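Malonyl CoA-acyl carrier protein transacylase (Burkholderia pseudomallei 1710b, PDB 3EZO) probably catalyses transfer of the malonyl group from malonyl-CoA to holo-acyl carrier protein, releasing free CoA. Local coordinates at residues A[36-41]-A[72-77]; A[27-32]-A[77-82]; A[63-68]-A[122-127]. All coordinates share one frame; numbering follows the deposited sequence.

Contact 1 of 3, residues A[36-41]-A[72-77]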
ATOM      1  N   ARG A  36     -18.421   2.709  12.306  1.00 11.78           N
ATOM      2  CA  ARG A  36     -19.565   3.386  11.709  1.00 11.75           C
ATOM      3  C   ARG A  36     -19.310   4.870  11.388  1.00 12.35           C
ATOM      4  O   ARG A  36     -19.710   5.354  10.333  1.00 12.82           O
ATOM      5  CB  ARG A  36     -20.793   3.274  12.636  1.00 12.10           C
ATOM      6  CG  ARG A  36     -21.299   1.832  12.825  1.00 12.85           C
ATOM      7  CD  ARG A  36     -22.708   1.912  13.445  1.00 14.47           C
ATOM      8  NE  ARG A  36     -23.281   0.625  13.765  1.00 12.22           N
ATOM      9  CZ  ARG A  36     -24.571   0.416  14.047  1.00 14.90           C
ATOM     10  NH1 ARG A  36     -25.427   1.418  14.067  1.00 16.19           N
ATOM     11  NH2 ARG A  36     -25.004  -0.807  14.325  1.00 16.08           N
ATOM     12  N   GLU A  37     -18.657   5.593  12.299  1.00 11.82           N
ATOM     13  CA  GLU A  37     -18.418   7.006  12.113  1.00 11.93           C
ATOM     14  C   GLU A  37     -17.377   7.246  11.019  1.00 11.29           C
ATOM     15  O   GLU A  37     -17.460   8.229  10.307  1.00 11.56           O
ATOM     16  CB  GLU A  37     -17.979   7.657  13.425  1.00 12.61           C
ATOM     17  CG  GLU A  37     -19.025   7.585  14.550  1.00 17.82           C
ATOM     18  CD  GLU A  37     -18.534   8.157  15.901  1.00 24.38           C
ATOM     19  OE1 GLU A  37     -17.568   7.641  16.588  1.00 29.40           O
ATOM     20  OE2 GLU A  37     -19.133   9.162  16.251  1.00 27.18           O
ATOM     21  N   THR A  38     -16.407   6.352  10.900  1.00 10.58           N
ATOM     22  CA  THR A  38     -15.397   6.435   9.851  1.00 11.09           C
ATOM     23  C   THR A  38     -15.972   6.195   8.447  1.00 10.95           C
ATOM     24  O   THR A  38     -15.639   6.923   7.477  1.00 10.64           O
ATOM     25  CB  THR A  38     -14.274   5.437  10.108  1.00 11.59           C
ATOM     26  OG1 THR A  38     -13.742   5.710  11.392  1.00 11.48           O
ATOM     27  CG2 THR A  38     -13.163   5.584   9.029  1.00 10.28           C
ATOM     28  N   LEU A  39     -16.862   5.218   8.348  1.00 10.98           N
ATOM     29  CA  LEU A  39     -17.592   4.966   7.081  1.00 11.59           C
ATOM     30  C   LEU A  39     -18.497   6.125   6.750  1.00 12.10           C
ATOM     31  O   LEU A  39     -18.636   6.487   5.585  1.00 11.43           O
ATOM     32  CB  LEU A  39     -18.416   3.678   7.175  1.00 11.41           C
ATOM     33  CG  LEU A  39     -17.556   2.449   7.230  1.00 11.32           C
ATOM     34  CD1 LEU A  39     -18.361   1.159   7.650  1.00 13.07           C
ATOM     35  CD2 LEU A  39     -16.813   2.219   5.895  1.00 10.49           C
ATOM     36  N   ASP A  40     -19.087   6.740   7.779  1.00 13.36           N
ATOM     37  CA  ASP A  40     -19.915   7.925   7.536  1.00 15.21           C
ATOM     38  C   ASP A  40     -19.075   9.074   7.030  1.00 13.98           C
ATOM     39  O   ASP A  40     -19.472   9.777   6.095  1.00 13.43           O
ATOM     40  CB  ASP A  40     -20.669   8.365   8.777  1.00 17.22           C
ATOM     41  CG  ASP A  40     -21.926   7.531   9.027  1.00 24.32           C
ATOM     42  OD1 ASP A  40     -22.645   7.228   8.053  1.00 32.20           O
ATOM     43  OD2 ASP A  40     -22.209   7.204  10.207  1.00 33.05           O
ATOM     44  N   GLU A  41     -17.923   9.274   7.653  1.00 13.20           N
ATOM     45  CA  GLU A  41     -17.032  10.371   7.249  1.00 12.82           C
ATOM     46  C   GLU A  41     -16.570  10.168   5.805  1.00 11.01           C
ATOM     47  O   GLU A  41     -16.569  11.106   4.994  1.00 10.84           O
ATOM     48  CB  GLU A  41     -15.834  10.456   8.222  1.00 12.84           C
ATOM     49  CG  GLU A  41     -14.809  11.496   7.796  1.00 15.34           C
ATOM     50  CD  GLU A  41     -13.652  11.744   8.829  1.00 16.31           C
ATOM     51  OE1 GLU A  41     -13.465  10.966   9.821  1.00 14.42           O
ATOM     52  OE2 GLU A  41     -12.959  12.767   8.607  1.00 17.86           O
ATOM     53  N   MET A  72      -9.537   1.227   0.696  1.00 10.54           N
ATOM     54  CA  MET A  72      -8.506   0.605   1.506  1.00  9.88           C
ATOM     55  C   MET A  72      -7.941   1.553   2.573  1.00  9.87           C
ATOM     56  O   MET A  72      -7.522   1.095   3.641  1.00  8.97           O
ATOM     57  CB  MET A  72      -7.379   0.003   0.671  1.00  9.90           C
ATOM     58  CG  MET A  72      -7.673  -1.324   0.053  1.00 11.53           C
ATOM     59  SD  MET A  72      -8.254  -2.560   1.202  1.00 13.79           S
ATOM     60  CE  MET A  72      -6.871  -2.732   2.379  1.00 12.64           C
ATOM     61  N   LEU A  73      -7.937   2.849   2.270  1.00 10.30           N
ATOM     62  CA  LEU A  73      -7.595   3.883   3.231  1.00 10.42           C
ATOM     63  C   LEU A  73      -8.644   3.876   4.357  1.00  9.30           C
ATOM     64  O   LEU A  73      -8.306   3.846   5.529  1.00  8.29           O
ATOM     65  CB  LEU A  73      -7.577   5.244   2.533  1.00  9.76           C
ATOM     66  CG  LEU A  73      -7.365   6.470   3.398  1.00 11.98           C
ATOM     67  CD1 LEU A  73      -5.886   6.817   3.531  1.00 16.08           C
ATOM     68  CD2 LEU A  73      -8.110   7.655   2.806  1.00 13.11           C
ATOM     69  N   THR A  74      -9.915   3.896   3.965  1.00  9.88           N
ATOM     70  CA  THR A  74     -11.034   3.899   4.932  1.00  9.51           C
ATOM     71  C   THR A  74     -11.028   2.661   5.827  1.00  9.86           C
ATOM     72  O   THR A  74     -11.107   2.761   7.044  1.00  9.98           O
ATOM     73  CB  THR A  74     -12.354   3.982   4.200  1.00  9.81           C
ATOM     74  OG1 THR A  74     -12.371   5.179   3.441  1.00  8.66           O
ATOM     75  CG2 THR A  74     -13.542   3.955   5.189  1.00  7.79           C
ATOM     76  N   ALA A  75     -10.904   1.489   5.218  1.00 10.80           N
ATOM     77  CA  ALA A  75     -11.044   0.225   5.943  1.00 11.68           C
ATOM     78  C   ALA A  75      -9.920   0.036   6.936  1.00 12.36           C
ATOM     79  O   ALA A  75     -10.151  -0.335   8.104  1.00 12.03           O
ATOM     80  CB  ALA A  75     -11.113  -0.975   4.947  1.00 11.76           C
ATOM     81  N   ALA A  76      -8.699   0.294   6.469  1.00 11.55           N
ATOM     82  CA  ALA A  76      -7.527   0.211   7.337  1.00 11.70           C
ATOM     83  C   ALA A  76      -7.534   1.289   8.385  1.00 11.96           C
ATOM     84  O   ALA A  76      -7.246   0.995   9.549  1.00 12.91           O
ATOM     85  CB  ALA A  76      -6.229   0.192   6.533  1.00 11.83           C
ATOM     86  N   TYR A  77      -7.921   2.512   8.036  1.00 12.45           N
ATOM     87  CA  TYR A  77      -8.015   3.564   9.050  1.00 13.23           C
ATOM     88  C   TYR A  77      -9.130   3.303  10.084  1.00 12.94           C
ATOM     89  O   TYR A  77      -8.938   3.528  11.261  1.00 12.50           O
ATOM     90  CB  TYR A  77      -8.148   4.962   8.450  1.00 12.86           C
ATOM     91  CG  TYR A  77      -7.882   6.043   9.469  1.00 12.27           C
ATOM     92  CD1 TYR A  77      -6.732   6.037  10.258  1.00 14.91           C
ATOM     93  CD2 TYR A  77      -8.797   7.057   9.674  1.00 13.84           C
ATOM     94  CE1 TYR A  77      -6.506   7.061  11.227  1.00 12.03           C
ATOM     95  CE2 TYR A  77      -8.587   8.044  10.619  1.00 13.67           C
ATOM     96  CZ  TYR A  77      -7.458   8.037  11.397  1.00 11.22           C
ATOM     97  OH  TYR A  77      -7.308   9.073  12.301  1.00 14.07           O
TER
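Two helices of the acyltransferase fold, 33-46 and 65-85, pack here through Thr38, Leu39 and Thr74, and methyl groups make most of the touching, with one backbone carbonyl beside them. Thr74 sits at the centre: its CG2 reaches CD2 of Leu39 at 3.8 Å and lies 4.2 Å from CG2 of Thr38. The Thr38 methyl also comes to 4.0 Å from the carbonyl oxygen O of Thr74, a van der Waals approach of a C-H group to a backbone acceptor. The two threonine side chains run antiparallel, side by side, and the Leu39 side chain lies roughly perpendicular to that of Thr74. The backbones come closest at Leu39 and Thr74, with CA to CA 7.0 Å.

Both threonines share one rotamer: chi1 near -60° (-57° in Thr38, -60° in Thr74) sets CG2 anti to the backbone N and turns OG1 back along its own helix. There OG1 of Thr74 hydrogen-bonds to the carbonyl of Pro70 and OG1 of Thr38 to that of Val34. Thr38 OG1 has a second partner in the guanidinium of Arg81, whose other terminal nitrogen forms a salt bridge with Glu41. Helix 113-128 also packs here, Phe113 on Thr38 and Leu117 on Thr74.

With both hydroxyls engaged by carbonyls one turn back, the side-chain contact between the helices is made by methyl groups, although two of its three residues are threonines.

Contact 2 of 3, residues A[27-32]-A[77-82]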
ATOM      1  N   ASN A  27     -17.624  -6.409   7.903  1.00 15.52           N
ATOM      2  CA  ASN A  27     -18.890  -6.847   8.505  1.00 14.77           C
ATOM      3  C   ASN A  27     -18.758  -7.081   9.989  1.00 13.86           C
ATOM      4  O   ASN A  27     -19.624  -6.727  10.745  1.00 13.27           O
ATOM      5  CB  ASN A  27     -19.433  -8.120   7.823  1.00 14.99           C
ATOM      6  CG  ASN A  27     -19.985  -7.861   6.450  1.00 14.69           C
ATOM      7  OD1 ASN A  27     -20.112  -6.718   5.998  1.00 11.87           O
ATOM      8  ND2 ASN A  27     -20.312  -8.942   5.754  1.00 15.82           N
ATOM      9  N   ALA A  28     -17.642  -7.653  10.402  1.00 13.91           N
ATOM     10  CA  ALA A  28     -17.428  -8.027  11.762  1.00 14.21           C
ATOM     11  C   ALA A  28     -17.322  -6.792  12.675  1.00 14.63           C
ATOM     12  O   ALA A  28     -17.509  -6.901  13.887  1.00 13.60           O
ATOM     13  CB  ALA A  28     -16.198  -8.912  11.866  1.00 14.05           C
ATOM     14  N   PHE A  29     -17.048  -5.629  12.082  1.00 14.04           N
ATOM     15  CA  PHE A  29     -16.968  -4.364  12.811  1.00 14.49           C
ATOM     16  C   PHE A  29     -18.264  -3.538  12.707  1.00 14.74           C
ATOM     17  O   PHE A  29     -18.279  -2.354  13.072  1.00 15.27           O
ATOM     18  CB  PHE A  29     -15.831  -3.532  12.226  1.00 14.46           C
ATOM     19  CG  PHE A  29     -14.499  -3.749  12.858  1.00 15.64           C
ATOM     20  CD1 PHE A  29     -14.345  -3.770  14.228  1.00 14.62           C
ATOM     21  CD2 PHE A  29     -13.362  -3.837  12.060  1.00 15.80           C
ATOM     22  CE1 PHE A  29     -13.103  -3.900  14.794  1.00 17.29           C
ATOM     23  CE2 PHE A  29     -12.134  -3.976  12.619  1.00 16.16           C
ATOM     24  CZ  PHE A  29     -11.993  -4.010  13.991  1.00 17.88           C
ATOM     25  N   ALA A  30     -19.327  -4.124  12.153  1.00 15.21           N
ATOM     26  CA  ALA A  30     -20.570  -3.381  11.839  1.00 15.59           C
ATOM     27  C   ALA A  30     -21.153  -2.646  13.044  1.00 15.38           C
ATOM     28  O   ALA A  30     -21.875  -1.645  12.883  1.00 15.21           O
ATOM     29  CB  ALA A  30     -21.678  -4.358  11.246  1.00 14.89           C
ATOM     30  N   ASP A  31     -20.888  -3.162  14.240  1.00 15.93           N
ATOM     31  CA  ASP A  31     -21.442  -2.581  15.462  1.00 16.69           C
ATOM     32  C   ASP A  31     -20.400  -1.926  16.354  1.00 16.44           C
ATOM     33  O   ASP A  31     -20.630  -1.764  17.541  1.00 17.36           O
ATOM     34  CB  ASP A  31     -22.222  -3.646  16.242  1.00 16.90           C
ATOM     35  CG  ASP A  31     -23.392  -4.212  15.440  1.00 17.93           C
ATOM     36  OD1 ASP A  31     -23.948  -3.474  14.605  1.00 18.13           O
ATOM     37  OD2 ASP A  31     -23.710  -5.404  15.628  1.00 24.30           O
ATOM     38  N   VAL A  32     -19.284  -1.499  15.774  1.00 15.72           N
ATOM     39  CA  VAL A  32     -18.279  -0.720  16.516  1.00 14.86           C
ATOM     40  C   VAL A  32     -18.489   0.713  16.093  1.00 14.48           C
ATOM     41  O   VAL A  32     -18.397   1.044  14.903  1.00 14.45           O
ATOM     42  CB  VAL A  32     -16.874  -1.232  16.227  1.00 15.26           C
ATOM     43  CG1 VAL A  32     -15.799  -0.269  16.716  1.00 15.72           C
ATOM     44  CG2 VAL A  32     -16.705  -2.644  16.825  1.00 14.32           C
ATOM     45  N   TYR A  77      -7.921   2.512   8.036  1.00 12.45           N
ATOM     46  CA  TYR A  77      -8.015   3.564   9.050  1.00 13.23           C
ATOM     47  C   TYR A  77      -9.130   3.303  10.084  1.00 12.94           C
ATOM     48  O   TYR A  77      -8.938   3.528  11.261  1.00 12.50           O
ATOM     49  CB  TYR A  77      -8.148   4.962   8.450  1.00 12.86           C
ATOM     50  CG  TYR A  77      -7.882   6.043   9.469  1.00 12.27           C
ATOM     51  CD1 TYR A  77      -6.732   6.037  10.258  1.00 14.91           C
ATOM     52  CD2 TYR A  77      -8.797   7.057   9.674  1.00 13.84           C
ATOM     53  CE1 TYR A  77      -6.506   7.061  11.227  1.00 12.03           C
ATOM     54  CE2 TYR A  77      -8.587   8.044  10.619  1.00 13.67           C
ATOM     55  CZ  TYR A  77      -7.458   8.037  11.397  1.00 11.22           C
ATOM     56  OH  TYR A  77      -7.308   9.073  12.301  1.00 14.07           O
ATOM     57  N   ALA A  78     -10.253   2.778   9.632  1.00 13.36           N
ATOM     58  CA  ALA A  78     -11.321   2.339  10.515  1.00 13.41           C
ATOM     59  C   ALA A  78     -10.755   1.425  11.556  1.00 13.24           C
ATOM     60  O   ALA A  78     -11.109   1.512  12.734  1.00 14.01           O
ATOM     61  CB  ALA A  78     -12.450   1.610   9.710  1.00 12.71           C
ATOM     62  N   CYS A  79      -9.887   0.521  11.125  1.00 13.15           N
ATOM     63  CA  CYS A  79      -9.313  -0.462  12.013  1.00 13.67           C
ATOM     64  C   CYS A  79      -8.382   0.193  13.033  1.00 13.22           C
ATOM     65  O   CYS A  79      -8.321  -0.236  14.209  1.00 13.68           O
ATOM     66  CB  CYS A  79      -8.562  -1.537  11.244  1.00 14.08           C
ATOM     67  SG  CYS A  79      -9.571  -2.707  10.326  1.00 16.12           S
ATOM     68  N   TYR A  80      -7.699   1.237  12.601  1.00 12.46           N
ATOM     69  CA  TYR A  80      -6.816   2.006  13.482  1.00 12.62           C
ATOM     70  C   TYR A  80      -7.618   2.740  14.530  1.00 12.47           C
ATOM     71  O   TYR A  80      -7.245   2.729  15.702  1.00 11.98           O
ATOM     72  CB  TYR A  80      -5.901   2.980  12.707  1.00 12.46           C
ATOM     73  CG  TYR A  80      -4.853   3.644  13.607  1.00 14.56           C
ATOM     74  CD1 TYR A  80      -3.774   2.929  14.058  1.00 16.46           C
ATOM     75  CD2 TYR A  80      -4.999   4.951  14.048  1.00 16.83           C
ATOM     76  CE1 TYR A  80      -2.826   3.489  14.884  1.00 18.58           C
ATOM     77  CE2 TYR A  80      -4.054   5.537  14.893  1.00 17.90           C
ATOM     78  CZ  TYR A  80      -2.980   4.789  15.312  1.00 19.98           C
ATOM     79  OH  TYR A  80      -2.020   5.309  16.147  1.00 23.83           O
ATOM     80  N   ARG A  81      -8.705   3.396  14.105  1.00 12.01           N
ATOM     81  CA  ARG A  81      -9.579   4.092  15.027  1.00 12.34           C
ATOM     82  C   ARG A  81     -10.222   3.097  16.047  1.00 12.19           C
ATOM     83  O   ARG A  81     -10.364   3.434  17.209  1.00 12.65           O
ATOM     84  CB  ARG A  81     -10.638   4.930  14.267  1.00 12.79           C
ATOM     85  CG  ARG A  81     -10.156   6.287  13.750  1.00 12.91           C
ATOM     86  CD  ARG A  81     -11.230   7.022  13.008  1.00 12.83           C
ATOM     87  NE  ARG A  81     -10.944   8.430  12.704  1.00 11.82           N
ATOM     88  CZ  ARG A  81     -11.675   9.168  11.871  1.00 15.39           C
ATOM     89  NH1 ARG A  81     -12.692   8.629  11.221  1.00 18.15           N
ATOM     90  NH2 ARG A  81     -11.394  10.435  11.626  1.00 14.84           N
ATOM     91  N   ALA A  82     -10.573   1.883  15.628  1.00 12.43           N
ATOM     92  CA  ALA A  82     -11.095   0.831  16.559  1.00 12.13           C
ATOM     93  C   ALA A  82     -10.045   0.419  17.583  1.00 13.14           C
ATOM     94  O   ALA A  82     -10.345   0.144  18.766  1.00 12.45           O
ATOM     95  CB  ALA A  82     -11.533  -0.382  15.786  1.00 11.83           C
TER
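The Phe29 ring meets helix 65-85 with two of its carbons, CE2 against SG of Cys79 at 3.7 Å and CE1 against CB of Ala82 at 4.0 Å. Both partners approach the ring obliquely. The sulfur lies 4.9 Å from the ring centroid and 72° off the ring normal, a Cys sulfur-aromatic contact. CZ lies between CE1 and CE2 on the ring, and it too comes near the Ala82 methyl, at 4.1 Å. Within the helix, the Tyr77 ring carries CG of Arg81 over one face, offset toward the rim, with Arg81 NH2 at its edge; that NH2 is salt-bridged to Glu41, and NH1 is hydrogen-bonded to Thr38.

With chi1 of Cys79 at -72°, SG stands beside its own backbone N, and from there it meets CE2 of Phe29. Val32 adds the looser touch of CG1 on the Ala82 methyl at 4.4 Å. Phe29 and Val32 are the ends of a type I beta turn closed by the bond from Val32 N to Phe29 O, and Val32 is the N-cap residue of helix 33-46. Pro306 and Val35 also pack on Phe29, while Leu309 of helix 306-314 touches Ala82.

Across this contact the chemistry is wholly apolar: a sulfur, two small alkyl groups and an aromatic ring pack the two ends of the turn, Phe29 and Val32, against the helix, held probably by dispersion with some sulfur-aromatic contribution.

Contact 3 of 3, residues A[63-68]-A[122-127]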
ATOM      1  N   ASN A  63     -13.644  -3.208  -6.832  1.00 21.28           N
ATOM      2  CA  ASN A  63     -12.327  -3.320  -7.460  1.00 21.67           C
ATOM      3  C   ASN A  63     -11.979  -2.258  -8.508  1.00 20.65           C
ATOM      4  O   ASN A  63     -10.921  -2.334  -9.099  1.00 22.19           O
ATOM      5  CB  ASN A  63     -12.161  -4.672  -8.129  1.00 21.42           C
ATOM      6  CG  ASN A  63     -12.171  -5.795  -7.187  1.00 21.82           C
ATOM      7  OD1 ASN A  63     -11.896  -5.670  -5.993  1.00 24.59           O
ATOM      8  ND2 ASN A  63     -12.465  -6.943  -7.719  1.00 24.77           N
ATOM      9  N   LEU A  64     -12.821  -1.284  -8.768  1.00 19.87           N
ATOM     10  CA  LEU A  64     -12.369  -0.161  -9.592  1.00 19.53           C
ATOM     11  C   LEU A  64     -11.342   0.620  -8.758  1.00 20.37           C
ATOM     12  O   LEU A  64     -11.646   0.999  -7.634  1.00 19.46           O
ATOM     13  CB  LEU A  64     -13.513   0.771  -9.940  1.00 19.05           C
ATOM     14  CG  LEU A  64     -14.721   0.154 -10.656  1.00 18.79           C
ATOM     15  CD1 LEU A  64     -15.811   1.184 -10.762  1.00 14.88           C
ATOM     16  CD2 LEU A  64     -14.290  -0.382 -12.013  1.00 17.53           C
ATOM     17  N   THR A  65     -10.161   0.895  -9.310  1.00 20.84           N
ATOM     18  CA  THR A  65      -9.067   1.478  -8.514  1.00 20.74           C
ATOM     19  C   THR A  65      -9.441   2.806  -7.867  1.00 19.74           C
ATOM     20  O   THR A  65      -9.025   3.080  -6.748  1.00 19.99           O
ATOM     21  CB  THR A  65      -7.770   1.643  -9.339  1.00 21.50           C
ATOM     22  OG1 THR A  65      -7.912   2.771 -10.212  1.00 24.40           O
ATOM     23  CG2 THR A  65      -7.471   0.374 -10.136  1.00 20.84           C
ATOM     24  N   THR A  66     -10.240   3.620  -8.550  1.00 19.24           N
ATOM     25  CA  THR A  66     -10.758   4.879  -7.991  1.00 19.39           C
ATOM     26  C   THR A  66     -11.636   4.669  -6.750  1.00 18.05           C
ATOM     27  O   THR A  66     -11.866   5.613  -5.982  1.00 17.47           O
ATOM     28  CB  THR A  66     -11.584   5.696  -9.050  1.00 20.43           C
ATOM     29  OG1 THR A  66     -12.290   4.780  -9.930  1.00 25.24           O
ATOM     30  CG2 THR A  66     -10.641   6.701  -9.864  1.00 21.40           C
ATOM     31  N   ASN A  67     -12.168   3.449  -6.597  1.00 16.36           N
ATOM     32  CA  ASN A  67     -12.851   3.041  -5.367  1.00 15.70           C
ATOM     33  C   ASN A  67     -11.909   2.304  -4.447  1.00 15.02           C
ATOM     34  O   ASN A  67     -11.927   2.538  -3.248  1.00 16.08           O
ATOM     35  CB  ASN A  67     -14.019   2.074  -5.650  1.00 14.96           C
ATOM     36  CG  ASN A  67     -15.198   2.754  -6.217  1.00 15.94           C
ATOM     37  OD1 ASN A  67     -15.421   3.966  -5.998  1.00 15.66           O
ATOM     38  ND2 ASN A  67     -16.021   1.976  -6.922  1.00 17.78           N
ATOM     39  N   THR A  68     -11.115   1.390  -4.994  1.00 14.28           N
ATOM     40  CA  THR A  68     -10.255   0.551  -4.176  1.00 14.51           C
ATOM     41  C   THR A  68      -9.323   1.416  -3.279  1.00 13.54           C
ATOM     42  O   THR A  68      -9.178   1.124  -2.103  1.00 12.43           O
ATOM     43  CB  THR A  68      -9.446  -0.469  -5.013  1.00 15.34           C
ATOM     44  OG1 THR A  68     -10.307  -1.148  -5.920  1.00 18.86           O
ATOM     45  CG2 THR A  68      -8.788  -1.491  -4.121  1.00 15.59           C
ATOM     46  N   PHE A 122      -8.068  11.007  -6.035  1.00 11.24           N
ATOM     47  CA  PHE A 122      -7.308  11.682  -7.079  1.00 11.34           C
ATOM     48  C   PHE A 122      -6.061  10.868  -7.500  1.00 10.79           C
ATOM     49  O   PHE A 122      -5.814  10.668  -8.687  1.00 10.16           O
ATOM     50  CB  PHE A 122      -6.894  13.064  -6.636  1.00 11.38           C
ATOM     51  CG  PHE A 122      -6.121  13.796  -7.693  1.00 14.50           C
ATOM     52  CD1 PHE A 122      -6.790  14.506  -8.691  1.00 19.60           C
ATOM     53  CD2 PHE A 122      -4.716  13.705  -7.753  1.00 16.23           C
ATOM     54  CE1 PHE A 122      -6.086  15.188  -9.681  1.00 20.72           C
ATOM     55  CE2 PHE A 122      -4.016  14.354  -8.759  1.00 17.01           C
ATOM     56  CZ  PHE A 122      -4.703  15.086  -9.723  1.00 18.61           C
ATOM     57  N   ARG A 123      -5.304  10.369  -6.518  1.00 10.88           N
ATOM     58  CA  ARG A 123      -4.145   9.540  -6.808  1.00 10.58           C
ATOM     59  C   ARG A 123      -4.538   8.375  -7.723  1.00 11.00           C
ATOM     60  O   ARG A 123      -3.843   8.068  -8.699  1.00 10.55           O
ATOM     61  CB  ARG A 123      -3.566   8.971  -5.520  1.00 10.61           C
ATOM     62  CG  ARG A 123      -2.419   7.981  -5.730  1.00 10.55           C
ATOM     63  CD  ARG A 123      -1.851   7.570  -4.349  1.00 12.93           C
ATOM     64  NE  ARG A 123      -0.628   6.725  -4.390  1.00  9.97           N
ATOM     65  CZ  ARG A 123      -0.610   5.402  -4.415  1.00 11.56           C
ATOM     66  NH1 ARG A 123      -1.744   4.673  -4.491  1.00 11.65           N
ATOM     67  NH2 ARG A 123       0.554   4.777  -4.397  1.00 12.33           N
ATOM     68  N   ALA A 124      -5.632   7.700  -7.386  1.00 11.07           N
ATOM     69  CA  ALA A 124      -6.124   6.584  -8.215  1.00 10.40           C
ATOM     70  C   ALA A 124      -6.386   7.038  -9.643  1.00  9.86           C
ATOM     71  O   ALA A 124      -5.945   6.378 -10.594  1.00 10.48           O
ATOM     72  CB  ALA A 124      -7.372   5.931  -7.602  1.00  9.00           C
ATOM     73  N   GLN A 125      -7.065   8.164  -9.803  1.00 10.32           N
ATOM     74  CA  GLN A 125      -7.384   8.722 -11.135  1.00 11.81           C
ATOM     75  C   GLN A 125      -6.093   9.030 -11.935  1.00 13.18           C
ATOM     76  O   GLN A 125      -5.972   8.632 -13.110  1.00 13.94           O
ATOM     77  CB  GLN A 125      -8.289   9.969 -10.974  1.00 12.72           C
ATOM     78  CG  GLN A 125      -8.155  11.107 -12.052  1.00 16.23           C
ATOM     79  CD  GLN A 125      -8.638  10.696 -13.438  1.00 20.42           C
ATOM     80  OE1 GLN A 125      -9.665   9.990 -13.590  1.00 19.57           O
ATOM     81  NE2 GLN A 125      -7.908  11.147 -14.470  1.00 23.32           N
ATOM     82  N   ALA A 126      -5.141   9.710 -11.271  1.00 11.99           N
ATOM     83  CA  ALA A 126      -3.853  10.034 -11.833  1.00 12.04           C
ATOM     84  C   ALA A 126      -3.074   8.820 -12.318  1.00 12.03           C
ATOM     85  O   ALA A 126      -2.551   8.818 -13.409  1.00 11.84           O
ATOM     86  CB  ALA A 126      -2.998  10.828 -10.788  1.00 11.15           C
ATOM     87  N   MET A 127      -2.936   7.820 -11.461  1.00 12.17           N
ATOM     88  CA  MET A 127      -2.180   6.624 -11.779  1.00 12.45           C
ATOM     89  C   MET A 127      -2.834   5.793 -12.919  1.00 13.95           C
ATOM     90  O   MET A 127      -2.140   5.181 -13.758  1.00 13.11           O
ATOM     91  CB  MET A 127      -2.014   5.763 -10.536  1.00 11.90           C
ATOM     92  CG  MET A 127      -1.192   6.440  -9.386  1.00 10.68           C
ATOM     93  SD  MET A 127      -1.072   5.300  -7.964  1.00 14.09           S
ATOM     94  CE  MET A 127       0.150   4.159  -8.544  1.00 11.71           C
TER
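Ala124 of helix 113-128 pushes its methyl into the first turn of helix 65-85, where it meets backbone more than side chain: CB lies 3.4 Å from O of Thr65 and 3.6 Å from CA of Thr66. The CA atoms of Thr66 and Ala124 are 4.9 Å apart, a close approach that the small side chain of Ala124 allows.

The threonines beside it are turned differently. Thr65 has chi1 76°, which puts OG1 between its backbone N and carbonyl carbon and brings that oxygen to 4.1 Å from CB of Ala124. In Thr66, chi1 is 34°, well short of a staggered position; its methyl CG2 runs along the alanine toward the next residue, 3.9 Å from N of Gln125 and 4.2 Å from CB of Gln125. Gln125 meets it with the base of its side chain, which then bends at chi2 (67°).

At the start of helix 65-85, Leu64 is the N-cap residue, and its carbonyl O accepts from both Asn67 N and Thr68 N. One residue before Ala124, Arg123 has its guanidinium covered on one face by SD of Met127 and hydrogen-bonded to Ser98 OG and to Gln69 and Gln256.

This is close helix-to-helix packing through an alanine, near the predicted active site of a FabD-type acyltransferase: the Ala124 side chain is about 10 Å from that of Ser98, the probable nucleophile, and the neighbouring Arg123 makes the direct link to it.

Overall arrangement
Helix 65-85 runs through all three contacts. Its first turn takes part in contact 3 with helix 113-128, its middle meets helix 33-46 in contact 1, and the following turns receive the loop 27-32 in contact 2. Contacts 1 and 2 are neighbours, with centres 8 Å apart and Tyr77 in common; along the chain, contact 1 is nested inside the loop closed by contact 2. Contact 3 lies about 16 Å from contact 1 and 23 Å from contact 2, centre to centre, and interleaves with both in sequence. One long helix thus connects packing near the predicted catalytic serine with more distant parts of the acyltransferase domain.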